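Local coordinates for UTP-glucose-1-phosphate uridylyltransferase 2 (Trypanosoma brucei, PDB 3GUE), which probably catalyses the formation of UDP-glucose and diphosphate from UTP and glucose 1-phosphate, at residues A[59-64]-A[363-368]; A[243-248]-A[369-374]. All coordinates share one frame; numbering follows the deposited sequence. Where two conformers were deposited one is given.

Contact 1 of 2, residues A[59-64]-A[363-368]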
ATOM      1  N   PRO A  59     -12.002  13.834 -13.350  1.00 21.30           N
ATOM      2  CA  PRO A  59     -13.406  13.448 -13.264  1.00 21.83           C
ATOM      3  C   PRO A  59     -13.706  12.851 -11.906  1.00 22.46           C
ATOM      4  O   PRO A  59     -12.867  12.165 -11.340  1.00 22.16           O
ATOM      5  CB  PRO A  59     -13.545  12.334 -14.314  1.00 21.59           C
ATOM      6  CG  PRO A  59     -12.364  12.477 -15.197  1.00 21.69           C
ATOM      7  CD  PRO A  59     -11.271  12.989 -14.308  1.00 21.59           C
ATOM      8  N   PHE A  60     -14.900  13.139 -11.408  1.00 23.61           N
ATOM      9  CA  PHE A  60     -15.376  12.643 -10.140  1.00 25.13           C
ATOM     10  C   PHE A  60     -16.304  11.490 -10.411  1.00 25.98           C
ATOM     11  O   PHE A  60     -16.983  11.466 -11.436  1.00 26.24           O
ATOM     12  CB  PHE A  60     -16.107  13.784  -9.384  1.00 25.82           C
ATOM     13  CG  PHE A  60     -15.181  14.661  -8.579  1.00 25.98           C
ATOM     14  CD1 PHE A  60     -15.254  14.682  -7.183  1.00 26.35           C
ATOM     15  CD2 PHE A  60     -14.213  15.438  -9.212  1.00 25.07           C
ATOM     16  CE1 PHE A  60     -14.378  15.476  -6.438  1.00 25.55           C
ATOM     17  CE2 PHE A  60     -13.332  16.227  -8.483  1.00 25.80           C
ATOM     18  CZ  PHE A  60     -13.417  16.250  -7.087  1.00 27.47           C
ATOM     19  N   LEU A  61     -16.347  10.543  -9.478  1.00 27.29           N
ATOM     20  CA  LEU A  61     -17.180   9.339  -9.578  1.00 28.28           C
ATOM     21  C   LEU A  61     -18.687   9.594  -9.753  1.00 28.89           C
ATOM     22  O   LEU A  61     -19.354   8.899 -10.548  1.00 29.08           O
ATOM     23  CB  LEU A  61     -16.935   8.484  -8.347  1.00 28.83           C
ATOM     24  CG  LEU A  61     -17.268   7.012  -8.323  1.00 29.49           C
ATOM     25  CD1 LEU A  61     -16.274   6.222  -9.115  1.00 30.54           C
ATOM     26  CD2 LEU A  61     -17.218   6.624  -6.857  1.00 30.14           C
ATOM     27  N   GLN A  62     -19.217  10.585  -9.031  1.00 29.35           N
ATOM     28  CA  GLN A  62     -20.641  10.955  -9.124  1.00 29.98           C
ATOM     29  C   GLN A  62     -21.032  11.354 -10.539  1.00 30.08           C
ATOM     30  O   GLN A  62     -22.069  10.911 -11.051  1.00 30.09           O
ATOM     31  CB  GLN A  62     -21.005  12.082  -8.143  1.00 30.20           C
ATOM     32  CG  GLN A  62     -22.476  12.051  -7.710  1.00 31.33           C
ATOM     33  CD  GLN A  62     -22.832  13.122  -6.694  1.00 30.55           C
ATOM     34  N   GLY A  63     -20.205  12.193 -11.160  1.00 29.86           N
ATOM     35  CA  GLY A  63     -20.345  12.505 -12.568  1.00 30.28           C
ATOM     36  C   GLY A  63     -20.444  11.239 -13.395  1.00 30.60           C
ATOM     37  O   GLY A  63     -21.506  10.938 -13.933  1.00 32.38           O
ATOM     38  N   ILE A  64     -19.366  10.451 -13.424  1.00 30.89           N
ATOM     39  CA  ILE A  64     -19.152   9.430 -14.462  1.00 30.07           C
ATOM     40  C   ILE A  64     -19.988   8.152 -14.367  1.00 30.14           C
ATOM     41  O   ILE A  64     -20.084   7.396 -15.348  1.00 28.92           O
ATOM     42  CB  ILE A  64     -17.649   9.051 -14.591  1.00 30.16           C
ATOM     43  CG1 ILE A  64     -17.054   8.630 -13.244  1.00 30.23           C
ATOM     44  CG2 ILE A  64     -16.850  10.209 -15.207  1.00 30.61           C
ATOM     45  CD1 ILE A  64     -15.929   7.586 -13.351  1.00 29.98           C
ATOM     46  N   GLU A 363      -7.101   5.877 -17.085  1.00 28.09           N
ATOM     47  CA  GLU A 363      -7.742   7.034 -16.486  1.00 27.96           C
ATOM     48  C   GLU A 363      -7.575   7.004 -14.974  1.00 27.79           C
ATOM     49  O   GLU A 363      -7.394   5.931 -14.373  1.00 28.02           O
ATOM     50  CB  GLU A 363      -9.233   7.055 -16.838  1.00 27.63           C
ATOM     51  CG  GLU A 363      -9.569   7.539 -18.279  1.00 29.34           C
ATOM     52  CD  GLU A 363     -11.029   7.937 -18.472  1.00 29.35           C
ATOM     53  OE1 GLU A 363     -11.761   8.023 -17.476  1.00 31.79           O
ATOM     54  OE2 GLU A 363     -11.445   8.175 -19.625  1.00 32.86           O
ATOM     55  N   ALA A 364      -7.631   8.187 -14.367  1.00 26.99           N
ATOM     56  CA  ALA A 364      -7.751   8.310 -12.931  1.00 26.64           C
ATOM     57  C   ALA A 364      -9.068   9.047 -12.625  1.00 26.71           C
ATOM     58  O   ALA A 364      -9.430  10.007 -13.320  1.00 27.26           O
ATOM     59  CB  ALA A 364      -6.574   9.068 -12.381  1.00 26.96           C
ATOM     60  N   VAL A 365      -9.777   8.602 -11.588  1.00 26.33           N
ATOM     61  CA  VAL A 365     -11.054   9.220 -11.170  1.00 25.52           C
ATOM     62  C   VAL A 365     -11.041   9.542  -9.684  1.00 26.29           C
ATOM     63  O   VAL A 365     -10.572   8.723  -8.877  1.00 26.43           O
ATOM     64  CB  VAL A 365     -12.238   8.245 -11.445  1.00 25.29           C
ATOM     65  CG1 VAL A 365     -13.632   8.908 -11.147  1.00 26.18           C
ATOM     66  CG2 VAL A 365     -12.165   7.697 -12.844  1.00 25.03           C
ATOM     67  N   VAL A 366     -11.579  10.700  -9.291  1.00 26.00           N
ATOM     68  CA  VAL A 366     -11.645  11.023  -7.855  1.00 25.67           C
ATOM     69  C   VAL A 366     -12.797  10.310  -7.142  1.00 25.87           C
ATOM     70  O   VAL A 366     -13.953  10.433  -7.549  1.00 26.47           O
ATOM     71  CB  VAL A 366     -11.695  12.556  -7.552  1.00 25.79           C
ATOM     72  CG1 VAL A 366     -11.461  12.781  -6.059  1.00 24.87           C
ATOM     73  CG2 VAL A 366     -10.656  13.304  -8.359  1.00 24.79           C
ATOM     74  N   VAL A 367     -12.477   9.552  -6.092  1.00 25.89           N
ATOM     75  CA  VAL A 367     -13.484   8.769  -5.379  1.00 25.48           C
ATOM     76  C   VAL A 367     -13.633   9.353  -3.969  1.00 25.91           C
ATOM     77  O   VAL A 367     -12.734  10.076  -3.489  1.00 24.58           O
ATOM     78  CB  VAL A 367     -13.194   7.212  -5.388  1.00 26.78           C
ATOM     79  CG1 VAL A 367     -13.065   6.683  -6.828  1.00 26.62           C
ATOM     80  CG2 VAL A 367     -11.953   6.815  -4.511  1.00 24.46           C
ATOM     81  N   PRO A 368     -14.798   9.121  -3.329  1.00 25.98           N
ATOM     82  CA  PRO A 368     -14.952   9.597  -1.964  1.00 26.52           C
ATOM     83  C   PRO A 368     -13.915   8.968  -0.994  1.00 27.16           C
ATOM     84  O   PRO A 368     -13.491   7.827  -1.172  1.00 25.98           O
ATOM     85  CB  PRO A 368     -16.371   9.159  -1.590  1.00 26.08           C
ATOM     86  CG  PRO A 368     -17.060   8.907  -2.901  1.00 26.23           C
ATOM     87  CD  PRO A 368     -16.002   8.423  -3.820  1.00 27.12           C
TER
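Phe60 and Val366 form a single beta bridge, with a hydrogen bond on either side of Phe60. Val366 N gives a nearly straight bond to Pro59 O, 2.8 Å long and in the carbonyl plane. Leu61 N returns one to Val366 O at 3.1 Å. The bridge is the last step before helix 61-64, with Phe60 at its N-cap position.

The side chains then part to two sides of the bridge. The Phe60 ring lies flat beside Val366, the two side chains pointing the same way. Val366 CB sits over the centre of one ring face, 3.9 Å from the centroid, in a CH-pi contact. Its methyls lie toward the far half of the ring, CG1 nearest CE1 and CG2 nearest CE2.

Leu61 and Ile64 pack on the other side. Leu61 CG lies anti to the backbone N (chi1 -160°), which carries both methyls to the Val367 and Pro368 end. CD1 meets Val367 CG1 at 4.0 Å, while CD2 touches Pro368 CD at 3.7 Å, the leucine crossing the proline at about a right angle. Ile64 and Val365 meet tip to tip, CD1 to CG1, and at 3.4 Å the fit is tight. Leu231 of helix 229-237 touches both Leu61 and Ile64, so this apolar layer continues onto helix 229-237.

Strand 362-366 is the outermost strand of the mixed central sheet, with strand 242-248 as its inner neighbour. The two bonds therefore satisfy the outward-facing N and O of Val366, and apolar packing fixes the short helix against the sheet edge.

Contact 2 of 2, residues A[243-248]-A[369-374]; sequences LMEVCR and RERFAP. With UPG (uridine-5'-diphosphate-glucose), chain C.
The wall of the UDP-glucose pocket near the sugar includes Phe372, whose base rests on Cys247 of strand 242-248. Cys247 SG lies 3.7 Å from Phe372 CB and meets the ring obliquely, a sulfur-aromatic contact. With CG anti to the backbone N (chi1 -178°), the phenyl ring extends toward the ligand. There UPG O6' lies at the ring edge, in its plane, 3.4 Å from CE1. Pro374 CD sits over one ring face, and Pro374 CB also approaches O6'.

The strand belongs to the mixed central sheet of this GT-A-type nucleotidyltransferase domain. Residues 369-371 form a 3-10 turn just beyond the edge strand 362-366.

At the other end of the contact, Glu245 and Arg371 cross at about a right angle in a salt bridge. Arg371 NH1 reaches Glu245 OE2 at 3.2 Å. The bond is bent, 141° at the hydrogen. The oxygen lies near the guanidinium plane, but the donor stands above the carboxylate plane. Asn305 holds Glu245 OE1, and Asp228 pairs with Arg371 NH2. Arg369 NH1 passes 3.9 Å from Cys247 CB, while Arg369 NH2 is salt-bridged to Asp253. Phe372 CD2 lies over one face of the Arg369 guanidinium, offset toward its rim.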
ATOM      1  N   LEU A 243      -7.806   1.736 -14.691  1.00 27.24           N
ATOM      2  CA  LEU A 243      -8.437   2.801 -13.968  1.00 27.60           C
ATOM      3  C   LEU A 243      -7.844   2.878 -12.560  1.00 27.43           C
ATOM      4  O   LEU A 243      -7.861   1.900 -11.826  1.00 28.09           O
ATOM      5  CB  LEU A 243      -9.948   2.605 -13.922  1.00 28.36           C
ATOM      6  CG  LEU A 243     -10.824   3.772 -13.428  1.00 29.73           C
ATOM      7  CD1 LEU A 243     -12.190   3.695 -14.062  1.00 32.41           C
ATOM      8  CD2 LEU A 243     -10.955   3.867 -11.882  1.00 30.27           C
ATOM      9  N   MET A 244      -7.326   4.048 -12.197  1.00 27.85           N
ATOM     10  CA  MET A 244      -6.845   4.333 -10.833  1.00 28.07           C
ATOM     11  C   MET A 244      -7.838   5.176 -10.022  1.00 28.17           C
ATOM     12  O   MET A 244      -8.233   6.248 -10.470  1.00 27.84           O
ATOM     13  CB  MET A 244      -5.533   5.126 -10.927  1.00 28.16           C
ATOM     14  CG  MET A 244      -5.030   5.623  -9.573  1.00 29.68           C
ATOM     15  SD  MET A 244      -3.588   6.681  -9.688  1.00 28.62           S
ATOM     16  CE  MET A 244      -2.343   5.520 -10.263  1.00 29.17           C
ATOM     17  N   GLU A 245      -8.227   4.723  -8.825  1.00 27.36           N
ATOM     18  CA  GLU A 245      -9.023   5.562  -7.938  1.00 27.81           C
ATOM     19  C   GLU A 245      -8.063   6.481  -7.178  1.00 26.52           C
ATOM     20  O   GLU A 245      -7.040   6.010  -6.702  1.00 27.19           O
ATOM     21  CB  GLU A 245      -9.863   4.720  -6.945  1.00 27.34           C
ATOM     22  CG  GLU A 245     -10.778   3.647  -7.539  1.00 28.05           C
ATOM     23  CD  GLU A 245     -11.749   3.119  -6.488  1.00 30.64           C
ATOM     24  OE1 GLU A 245     -11.499   3.367  -5.278  1.00 27.00           O
ATOM     25  OE2 GLU A 245     -12.774   2.498  -6.864  1.00 32.93           O
ATOM     26  N   VAL A 246      -8.353   7.784  -7.151  1.00 26.29           N
ATOM     27  CA  VAL A 246      -7.618   8.765  -6.330  1.00 25.80           C
ATOM     28  C   VAL A 246      -8.567   9.487  -5.366  1.00 27.15           C
ATOM     29  O   VAL A 246      -9.778   9.550  -5.604  1.00 27.33           O
ATOM     30  CB  VAL A 246      -6.877   9.832  -7.186  1.00 25.79           C
ATOM     31  CG1 VAL A 246      -5.815   9.200  -8.081  1.00 24.63           C
ATOM     32  CG2 VAL A 246      -7.871  10.682  -8.018  1.00 23.40           C
ATOM     33  N   CYS A 247      -8.007  10.053  -4.288  1.00 27.27           N
ATOM     34  CA  CYS A 247      -8.760  10.921  -3.394  1.00 26.79           C
ATOM     35  C   CYS A 247      -8.185  12.340  -3.421  1.00 26.97           C
ATOM     36  O   CYS A 247      -6.977  12.544  -3.657  1.00 27.03           O
ATOM     37  CB  CYS A 247      -8.724  10.364  -1.956  1.00 25.84           C
ATOM     38  SG  CYS A 247      -9.623   8.783  -1.681  1.00 26.52           S
ATOM     39  N   ARG A 248      -9.048  13.320  -3.176  1.00 27.13           N
ATOM     40  CA  ARG A 248      -8.605  14.642  -2.769  1.00 27.91           C
ATOM     41  C   ARG A 248      -7.681  14.435  -1.556  1.00 28.17           C
ATOM     42  O   ARG A 248      -8.096  13.946  -0.491  1.00 28.32           O
ATOM     43  CB  ARG A 248      -9.815  15.556  -2.461  1.00 27.12           C
ATOM     44  CG  ARG A 248      -9.508  16.861  -1.705  1.00 29.53           C
ATOM     45  CD  ARG A 248      -8.811  17.880  -2.585  1.00 32.40           C
ATOM     46  NE  ARG A 248      -8.577  19.162  -1.908  1.00 35.89           N
ATOM     47  CZ  ARG A 248      -7.989  20.216  -2.472  1.00 37.08           C
ATOM     48  NH1 ARG A 248      -7.583  20.154  -3.735  1.00 37.06           N
ATOM     49  NH2 ARG A 248      -7.805  21.343  -1.776  1.00 40.00           N
ATOM     50  N   ARG A 369     -13.508   9.738   0.010  1.00 27.53           N
ATOM     51  CA  ARG A 369     -12.592   9.240   1.024  1.00 27.69           C
ATOM     52  C   ARG A 369     -13.052   7.939   1.671  1.00 26.62           C
ATOM     53  O   ARG A 369     -12.233   7.238   2.218  1.00 26.08           O
ATOM     54  CB  ARG A 369     -12.348  10.301   2.114  1.00 27.70           C
ATOM     55  CG  ARG A 369     -11.190   9.963   3.043  1.00 28.79           C
ATOM     56  CD  ARG A 369      -9.955  10.770   2.696  1.00 27.78           C
ATOM     57  NE  ARG A 369      -8.748  10.277   3.361  1.00 26.84           N
ATOM     58  CZ  ARG A 369      -7.523  10.351   2.828  1.00 24.33           C
ATOM     59  NH1 ARG A 369      -7.361  10.854   1.612  1.00 20.09           N
ATOM     60  NH2 ARG A 369      -6.474   9.870   3.473  1.00 21.54           N
ATOM     61  N   GLU A 370     -14.337   7.574   1.616  1.00 27.06           N
ATOM     62  CA  GLU A 370     -14.727   6.367   2.353  0.50 26.51           C
ATOM     63  C   GLU A 370     -14.194   5.069   1.703  1.00 26.42           C
ATOM     64  O   GLU A 370     -14.295   3.987   2.280  1.00 26.42           O
ATOM     65  CB  GLU A 370     -16.232   6.344   2.706  0.50 26.80           C
ATOM     66  CG  GLU A 370     -16.747   7.652   3.383  0.50 25.26           C
ATOM     67  CD  GLU A 370     -16.243   7.876   4.815  0.50 23.63           C
ATOM     68  OE1 GLU A 370     -16.654   7.093   5.699  0.50 23.84           O
ATOM     69  OE2 GLU A 370     -15.473   8.851   5.063  0.50 21.85           O
ATOM     70  N   ARG A 371     -13.560   5.197   0.540  1.00 25.76           N
ATOM     71  CA  ARG A 371     -12.894   4.050  -0.099  1.00 25.67           C
ATOM     72  C   ARG A 371     -11.406   3.887   0.211  1.00 25.65           C
ATOM     73  O   ARG A 371     -10.733   3.047  -0.399  1.00 26.01           O
ATOM     74  CB  ARG A 371     -13.078   4.103  -1.619  1.00 26.01           C
ATOM     75  CG  ARG A 371     -14.522   4.063  -2.038  1.00 27.59           C
ATOM     76  CD  ARG A 371     -14.665   3.807  -3.495  1.00 28.76           C
ATOM     77  NE  ARG A 371     -16.077   3.859  -3.850  1.00 32.65           N
ATOM     78  CZ  ARG A 371     -16.556   3.717  -5.086  1.00 31.81           C
ATOM     79  NH1 ARG A 371     -15.740   3.522  -6.113  1.00 31.99           N
ATOM     80  NH2 ARG A 371     -17.863   3.802  -5.286  1.00 31.53           N
ATOM     81  N   PHE A 372     -10.892   4.695   1.134  1.00 25.52           N
ATOM     82  CA  PHE A 372      -9.458   4.791   1.384  1.00 25.83           C
ATOM     83  C   PHE A 372      -9.224   5.095   2.888  1.00 25.56           C
ATOM     84  O   PHE A 372      -9.446   6.207   3.323  1.00 24.80           O
ATOM     85  CB  PHE A 372      -8.857   5.888   0.464  1.00 25.61           C
ATOM     86  CG  PHE A 372      -7.354   6.074   0.591  1.00 26.74           C
ATOM     87  CD1 PHE A 372      -6.475   5.017   0.346  1.00 24.63           C
ATOM     88  CD2 PHE A 372      -6.821   7.326   0.892  1.00 25.35           C
ATOM     89  CE1 PHE A 372      -5.101   5.195   0.449  1.00 27.11           C
ATOM     90  CE2 PHE A 372      -5.439   7.518   0.985  1.00 26.90           C
ATOM     91  CZ  PHE A 372      -4.574   6.455   0.759  1.00 24.79           C
ATOM     92  N   ALA A 373      -8.846   4.052   3.645  1.00 26.35           N
ATOM     93  CA  ALA A 373      -8.437   4.099   5.048  1.00 27.32           C
ATOM     94  C   ALA A 373      -7.038   3.466   5.144  1.00 27.34           C
ATOM     95  O   ALA A 373      -6.902   2.323   5.602  1.00 27.75           O
ATOM     96  CB  ALA A 373      -9.430   3.327   5.948  1.00 26.24           C
ATOM     97  N   PRO A 374      -6.000   4.201   4.705  1.00 26.95           N
ATOM     98  CA  PRO A 374      -4.667   3.598   4.607  1.00 26.40           C
ATOM     99  C   PRO A 374      -4.009   3.451   5.978  1.00 25.78           C
ATOM    100  O   PRO A 374      -4.234   4.284   6.883  1.00 24.97           O
ATOM    101  CB  PRO A 374      -3.876   4.650   3.810  1.00 25.61           C
ATOM    102  CG  PRO A 374      -4.491   5.961   4.254  1.00 26.73           C
ATOM    103  CD  PRO A 374      -5.985   5.624   4.293  1.00 27.73           C
TER
HETATM  104  N1  UPG C 484       3.223  -4.975  -1.093  1.00 21.25           N
HETATM  105  C2  UPG C 484       3.344  -6.179  -1.816  1.00 21.84           C
HETATM  106  N3  UPG C 484       4.571  -6.451  -2.393  1.00 23.09           N
HETATM  107  C4  UPG C 484       5.654  -5.610  -2.295  1.00 23.06           C
HETATM  108  C5  UPG C 484       5.537  -4.402  -1.596  1.00 23.85           C
HETATM  109  C6  UPG C 484       4.327  -4.071  -0.994  1.00 22.35           C
HETATM  110  O2  UPG C 484       2.440  -7.018  -1.945  1.00 19.71           O
HETATM  111  O4  UPG C 484       6.708  -5.965  -2.840  1.00 21.14           O
HETATM  112  C1C UPG C 484       1.914  -4.627  -0.451  1.00 20.87           C
HETATM  113  C2C UPG C 484       1.867  -4.157   1.005  1.00 19.46           C
HETATM  114  O2C UPG C 484       1.901  -5.274   1.905  1.00 17.26           O
HETATM  115  C3C UPG C 484       0.495  -3.487   1.020  1.00 19.19           C
HETATM  116  C4C UPG C 484       0.445  -2.817  -0.343  1.00 18.49           C
HETATM  117  O4C UPG C 484       1.396  -3.510  -1.195  1.00 16.57           O
HETATM  118  O3C UPG C 484      -0.513  -4.496   1.057  1.00 20.36           O
HETATM  119  C5C UPG C 484       0.886  -1.318  -0.268  1.00 17.44           C
HETATM  120  O5C UPG C 484       2.241  -1.140   0.046  1.00 15.94           O
HETATM  121  PA  UPG C 484       2.714   0.028   1.054  1.00 18.72           P
HETATM  122  O1A UPG C 484       1.799  -0.084   2.225  1.00 20.56           O
HETATM  123  O2A UPG C 484       4.166   0.011   1.266  1.00 20.57           O
HETATM  124  O3A UPG C 484       2.278   1.380   0.223  1.00 19.64           O
HETATM  125  PB  UPG C 484       3.177   2.216  -0.845  1.00 21.38           P
HETATM  126  O1B UPG C 484       3.682   1.272  -1.857  1.00 17.81           O
HETATM  127  O2B UPG C 484       4.129   3.135  -0.145  1.00 17.01           O
HETATM  128  O3B UPG C 484       2.030   3.184  -1.416  1.00 17.61           O
HETATM  129  C1' UPG C 484       0.913   2.591  -2.175  1.00 17.06           C
HETATM  130  C2' UPG C 484       0.898   3.191  -3.574  1.00 20.54           C
HETATM  131  C3' UPG C 484       0.779   4.702  -3.425  1.00 20.13           C
HETATM  132  C4' UPG C 484      -0.535   5.029  -2.696  1.00 19.24           C
HETATM  133  C5' UPG C 484      -0.576   4.319  -1.319  1.00 20.96           C
HETATM  134  C6' UPG C 484      -1.965   4.370  -0.739  1.00 20.78           C
HETATM  135  O2' UPG C 484       2.105   2.874  -4.291  1.00 22.23           O
HETATM  136  O3' UPG C 484       0.864   5.302  -4.706  1.00 17.24           O
HETATM  137  O4' UPG C 484      -0.675   6.430  -2.521  1.00 20.50           O
HETATM  138  O5' UPG C 484      -0.270   2.901  -1.412  1.00 19.65           O
HETATM  139  O6' UPG C 484      -1.903   4.063   0.656  1.00 20.23           O

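Overall arrangement
From the N terminus, residues 59-64 come first and are separated from their partner, 363-368, by 298 residues. Strand 242-248 falls inside that interval and meets 369-374 only after contact 1 has closed, so the two contacts cross along the chain. Residues 363-374 run through both without a break. The contacts share the central sheet, where strands 242-248 and 362-366 are parallel neighbours. Backbone pairs such as Val367 N to Val246 O join them directly, and Leu61 packs on Arg371. Contact 1 ties the short helix 61-64 to the sheet edge. Contact 2 folds the following loop back over strand 242-248, toward the sugar.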